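Local coordinates for penicillin-binding protein activator LpoA (Escherichia coli, PDB 6DR3) that regulates peptidoglycan synthesis, is essential for the function of PBP1a and stimulates its transpeptidase activity in vitro, the chain here being the activator's amino-terminal domain, at residues L178-V181 and W182-R186; T2-Q5 and S6-Y9. All coordinates share one frame; numbering follows the deposited sequence.

Both contacts are local, each made within one continuous run of residues, and they lie on opposite sides of the centre of this all-helical amino-terminal domain, built from TPR-like motifs. Contact 2 comes first along the chain, where the N-terminal loop turns into helix 7-11; contact 1 follows much later, in the last turns of helix 170-185. Their centres are 47 Å apart and their nearest atoms about 33 Å, so neither touches the other and they share no helix. One starts a helix against helix 30-47, whereas the other packs a helix end among helices 138-153, 157-161 and 189-202, so the pair samples two remote regions of an elongated stack of helices.

Contact 1 (L178-V181 and W182-R186); sequences LQRV and WFDNR
Q179 lays CG and the amide carbon CD along the CE2-CZ side of the F183 ring one helical turn on, CG coming within 3.6 Å of CE2. Its CG stands anti to the backbone N (chi1 -172°), the chain runs on extended, and the two side chains run the same way, with the amide plane only 23° from that of the ring. Glutamine suits this place because its stem can pack on an aromatic while NE2 reaches L152 O by a hydrogen bond; A160 of helix 157-161 touches both residues. The backbone here is bonded i to i+4, F183 N to Q179 O at 2.9 Å.

On a more exposed flank, R180, long and flexible enough to reach the aspartate one turn on, bends at chi2 and chi3 to bring NH2 within 2.8 Å of D184 OD1. This salt bridge uses the syn lone pair of OD1, but the oxygen is tilted from the guanidinium plane and the two flat groups stand 84° apart: a single-nitrogen grip, with NE left without a partner in the model.

Near the helix end, asparagine can return an N-H to the backbone: N185 ND2 meets V181 O at 3.0 Å, in the carbonyl plane and on a lone pair. Its own backbone N gives the same oxygen a weak bond. W182 directs its ring to W149 of helix 138-153, edge-to-face. The chemistry implies two differently held flanks: charge pairing on the exposed side, and on the buried side an aromatic packed against an amide whose NE2 is satisfied by another helix.

Contact 2 (T2-Q5 and S6-Y9); sequences TPDQ and STAY
D4 anchors a type I beta turn, D4 to T7, that leads the N-terminal loop into helix 7-11. From CB the chain passes to CG, which lies between the backbone N and the carbonyl carbon (chi1 79°), a torsion that folds the carboxylate back over the turn. CG itself comes 3.7 Å from S6 N. Beyond it, OD1 accepts a hydrogen bond from T7 OG1, 2.8 Å away, through its anti lone pair, and takes a weak bond from S6 N at 3.5 Å. The other oxygen, OD2, accepts a hydrogen bond from N35 ND2 of helix 30-47. Aspartate fits here because its short arm carries two acceptors, one for the turn and one for the neighbouring helix.

T7 complements it: OG1 sits beside the backbone N, chi1 -61°, facing back to the aspartate and 3.8 Å from P3 CB, while proline keeps the chain extended ahead of the turn. S6 occupies the N-cap position, though its hydroxyl makes no capping bond, and the residue is buried against N35, W36 and L39. Q5 sends its OE1 to W36 NE1, a second polar tie to helix 30-47, and its carbonyl oxygen lies at the edge of the Y9 ring, near the ring plane. A water bridges the side chains of D4 and S6: it donates to D4 OD1 at 2.7 Å and is hydrogen-bonded to S6 OG at 2.5 Å.

Contact 1 (L178-V181 and W182-R186)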
loop_
_atom_site.group_PDB
_atom_site.type_symbol
_atom_site.label_atom_id
_atom_site.label_comp_id
_atom_site.label_asym_id
_atom_site.label_seq_id
_atom_site.Cartn_x
_atom_site.Cartn_y
_atom_site.Cartn_z
ATOM N N LEU A 178 12.370 17.680 1.049
ATOM C CA LEU A 178 13.390 16.983 0.272
ATOM C C LEU A 178 13.179 17.200 -1.219
ATOM O O LEU A 178 14.145 17.324 -1.981
ATOM C CB LEU A 178 13.377 15.490 0.602
ATOM C CG LEU A 178 14.439 14.627 -0.087
ATOM C CD1 LEU A 178 15.845 15.091 0.269
ATOM C CD2 LEU A 178 14.255 13.162 0.280
ATOM N N GLN A 179 11.917 17.238 -1.655
ATOM C CA GLN A 179 11.612 17.584 -3.039
ATOM C C GLN A 179 12.266 18.907 -3.424
ATOM O O GLN A 179 12.889 19.021 -4.485
ATOM C CB GLN A 179 10.095 17.655 -3.227
ATOM C CG GLN A 179 9.640 17.831 -4.665
ATOM C CD GLN A 179 8.140 18.047 -4.768
ATOM O OE1 GLN A 179 7.560 18.822 -4.007
ATOM N NE2 GLN A 179 7.503 17.354 -5.703
ATOM N N ARG A 180 12.133 19.920 -2.563
ATOM C CA ARG A 180 12.738 21.219 -2.847
ATOM C C ARG A 180 14.257 21.128 -2.874
ATOM O O ARG A 180 14.908 21.741 -3.728
ATOM C CB ARG A 180 12.285 22.248 -1.811
ATOM C CG ARG A 180 10.930 22.870 -2.103
ATOM C CD ARG A 180 11.038 24.381 -2.242
ATOM N NE ARG A 180 11.956 24.772 -3.309
ATOM C CZ ARG A 180 12.305 26.028 -3.577
ATOM N NH1 ARG A 180 11.816 27.028 -2.855
ATOM N NH2 ARG A 180 13.148 26.284 -4.568
ATOM N N VAL A 181 14.845 20.380 -1.937
ATOM C CA VAL A 181 16.283 20.134 -1.983
ATOM C C VAL A 181 16.671 19.585 -3.345
ATOM O O VAL A 181 17.713 19.947 -3.910
ATOM C CB VAL A 181 16.699 19.182 -0.844
ATOM C CG1 VAL A 181 18.163 18.767 -0.980
ATOM C CG2 VAL A 181 16.459 19.838 0.509
ATOM N N TRP A 182 15.832 18.706 -3.902
ATOM C CA TRP A 182 16.118 18.138 -5.213
ATOM C C TRP A 182 15.983 19.186 -6.312
ATOM O O TRP A 182 16.835 19.271 -7.204
ATOM C CB TRP A 182 15.197 16.950 -5.485
ATOM C CG TRP A 182 15.466 16.294 -6.800
ATOM C CD1 TRP A 182 16.572 15.571 -7.145
ATOM C CD2 TRP A 182 14.615 16.298 -7.950
ATOM N NE1 TRP A 182 16.462 15.125 -8.440
ATOM C CE2 TRP A 182 15.268 15.558 -8.956
ATOM C CE3 TRP A 182 13.363 16.855 -8.226
ATOM C CZ2 TRP A 182 14.711 15.363 -10.218
ATOM C CZ3 TRP A 182 12.812 16.659 -9.481
ATOM C CH2 TRP A 182 13.486 15.919 -10.460
ATOM N N PHE A 183 14.920 19.995 -6.267
ATOM C CA PHE A 183 14.762 21.060 -7.253
ATOM C C PHE A 183 15.969 21.992 -7.262
ATOM O O PHE A 183 16.385 22.472 -8.322
ATOM C CB PHE A 183 13.490 21.867 -6.969
ATOM C CG PHE A 183 12.203 21.127 -7.247
ATOM C CD1 PHE A 183 12.130 20.140 -8.221
ATOM C CD2 PHE A 183 11.054 21.441 -6.537
ATOM C CE1 PHE A 183 10.941 19.476 -8.470
ATOM C CE2 PHE A 183 9.865 20.780 -6.781
ATOM C CZ PHE A 183 9.808 19.798 -7.748
ATOM N N ASP A 184 16.548 22.256 -6.090
ATOM C CA ASP A 184 17.542 23.311 -5.949
ATOM C C ASP A 184 18.972 22.856 -6.204
ATOM O O ASP A 184 19.817 23.694 -6.534
ATOM C CB ASP A 184 17.454 23.921 -4.545
ATOM C CG ASP A 184 16.168 24.698 -4.327
ATOM O OD1 ASP A 184 15.368 24.808 -5.281
ATOM O OD2 ASP A 184 15.958 25.200 -3.203
ATOM N N ASN A 185 19.273 21.564 -6.063
ATOM C CA ASN A 185 20.647 21.086 -6.153
ATOM C C ASN A 185 20.848 19.992 -7.191
ATOM O O ASN A 185 21.963 19.468 -7.301
ATOM C CB ASN A 185 21.117 20.569 -4.785
ATOM C CG ASN A 185 21.095 21.646 -3.717
ATOM O OD1 ASN A 185 22.054 22.401 -3.562
ATOM N ND2 ASN A 185 19.999 21.720 -2.971
ATOM N N ARG A 186 19.813 19.624 -7.949
ATOM C CA ARG A 186 19.932 18.504 -8.878
ATOM C C ARG A 186 21.021 18.707 -9.927
ATOM O O ARG A 186 21.350 17.752 -10.639
ATOM C CB ARG A 186 18.587 18.243 -9.569
ATOM C CG ARG A 186 17.928 19.465 -10.191
ATOM C CD ARG A 186 16.555 19.117 -10.737
ATOM N NE ARG A 186 15.773 20.310 -11.044
ATOM C CZ ARG A 186 14.500 20.294 -11.425
ATOM N NH1 ARG A 186 13.853 19.143 -11.547
ATOM N NH2 ARG A 186 13.870 21.432 -11.681
#

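Contact 2 (T2-Q5 and S6-Y9)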
loop_
_atom_site.group_PDB
_atom_site.type_symbol
_atom_site.label_atom_id
_atom_site.label_comp_id
_atom_site.label_asym_id
_atom_site.label_seq_id
_atom_site.Cartn_x
_atom_site.Cartn_y
_atom_site.Cartn_z
ATOM N N THR A 2 -8.686 -17.518 20.439
ATOM C CA THR A 2 -8.081 -18.819 20.194
ATOM C C THR A 2 -7.679 -18.920 18.724
ATOM O O THR A 2 -8.503 -18.642 17.843
ATOM C CB THR A 2 -9.054 -19.945 20.546
ATOM O OG1 THR A 2 -9.531 -19.770 21.887
ATOM C CG2 THR A 2 -8.370 -21.303 20.427
ATOM N N PRO A 3 -6.441 -19.307 18.417
ATOM C CA PRO A 3 -6.052 -19.428 17.007
ATOM C C PRO A 3 -6.719 -20.627 16.353
ATOM O O PRO A 3 -6.920 -21.668 16.980
ATOM C CB PRO A 3 -4.529 -19.598 17.074
ATOM C CG PRO A 3 -4.286 -20.218 18.400
ATOM C CD PRO A 3 -5.331 -19.651 19.324
ATOM N N ASP A 4 -7.072 -20.462 15.083
ATOM C CA ASP A 4 -7.589 -21.546 14.266
ATOM C C ASP A 4 -6.566 -21.883 13.183
ATOM O O ASP A 4 -5.438 -21.380 13.183
ATOM C CB ASP A 4 -8.950 -21.166 13.676
ATOM C CG ASP A 4 -8.831 -20.252 12.474
ATOM O OD1 ASP A 4 -8.006 -19.317 12.517
ATOM O OD2 ASP A 4 -9.562 -20.475 11.484
ATOM N N GLN A 5 -6.974 -22.735 12.238
ATOM C CA GLN A 5 -6.038 -23.264 11.251
ATOM C C GLN A 5 -5.363 -22.162 10.445
ATOM O O GLN A 5 -4.221 -22.334 10.007
ATOM C CB GLN A 5 -6.761 -24.217 10.298
ATOM C CG GLN A 5 -7.214 -25.520 10.916
ATOM C CD GLN A 5 -7.991 -26.378 9.934
ATOM O OE1 GLN A 5 -8.010 -26.102 8.733
ATOM N NE2 GLN A 5 -8.640 -27.420 10.441
ATOM N N SER A 6 -6.041 -21.031 10.231
ATOM C CA SER A 6 -5.610 -20.056 9.233
ATOM C C SER A 6 -5.348 -18.667 9.811
ATOM O O SER A 6 -5.277 -17.698 9.050
ATOM C CB SER A 6 -6.654 -19.960 8.120
ATOM O OG SER A 6 -7.910 -19.554 8.638
ATOM N N THR A 7 -5.170 -18.547 11.128
ATOM C CA THR A 7 -5.032 -17.231 11.750
ATOM C C THR A 7 -3.921 -16.409 11.099
ATOM O O THR A 7 -4.157 -15.299 10.609
ATOM C CB THR A 7 -4.776 -17.395 13.250
ATOM O OG1 THR A 7 -5.891 -18.062 13.848
ATOM C CG2 THR A 7 -4.582 -16.043 13.929
ATOM N N ALA A 8 -2.694 -16.939 11.096
ATOM C CA ALA A 8 -1.551 -16.167 10.613
ATOM C C ALA A 8 -1.764 -15.688 9.182
ATOM O O ALA A 8 -1.472 -14.532 8.859
ATOM C CB ALA A 8 -0.272 -17.000 10.701
ATOM N N TYR A 9 -2.261 -16.564 8.309
ATOM C CA TYR A 9 -2.491 -16.169 6.924
ATOM C C TYR A 9 -3.558 -15.085 6.845
ATOM O O TYR A 9 -3.384 -14.074 6.154
ATOM C CB TYR A 9 -2.891 -17.386 6.089
ATOM C CG TYR A 9 -2.082 -18.627 6.393
ATOM C CD1 TYR A 9 -0.787 -18.778 5.913
ATOM C CD2 TYR A 9 -2.616 -19.649 7.165
ATOM C CE1 TYR A 9 -0.046 -19.912 6.195
ATOM C CE2 TYR A 9 -1.887 -20.785 7.453
ATOM C CZ TYR A 9 -0.604 -20.913 6.967
ATOM O OH TYR A 9 0.121 -22.046 7.255
HETATM O O HOH W 1 -8.424 -17.832 10.337
#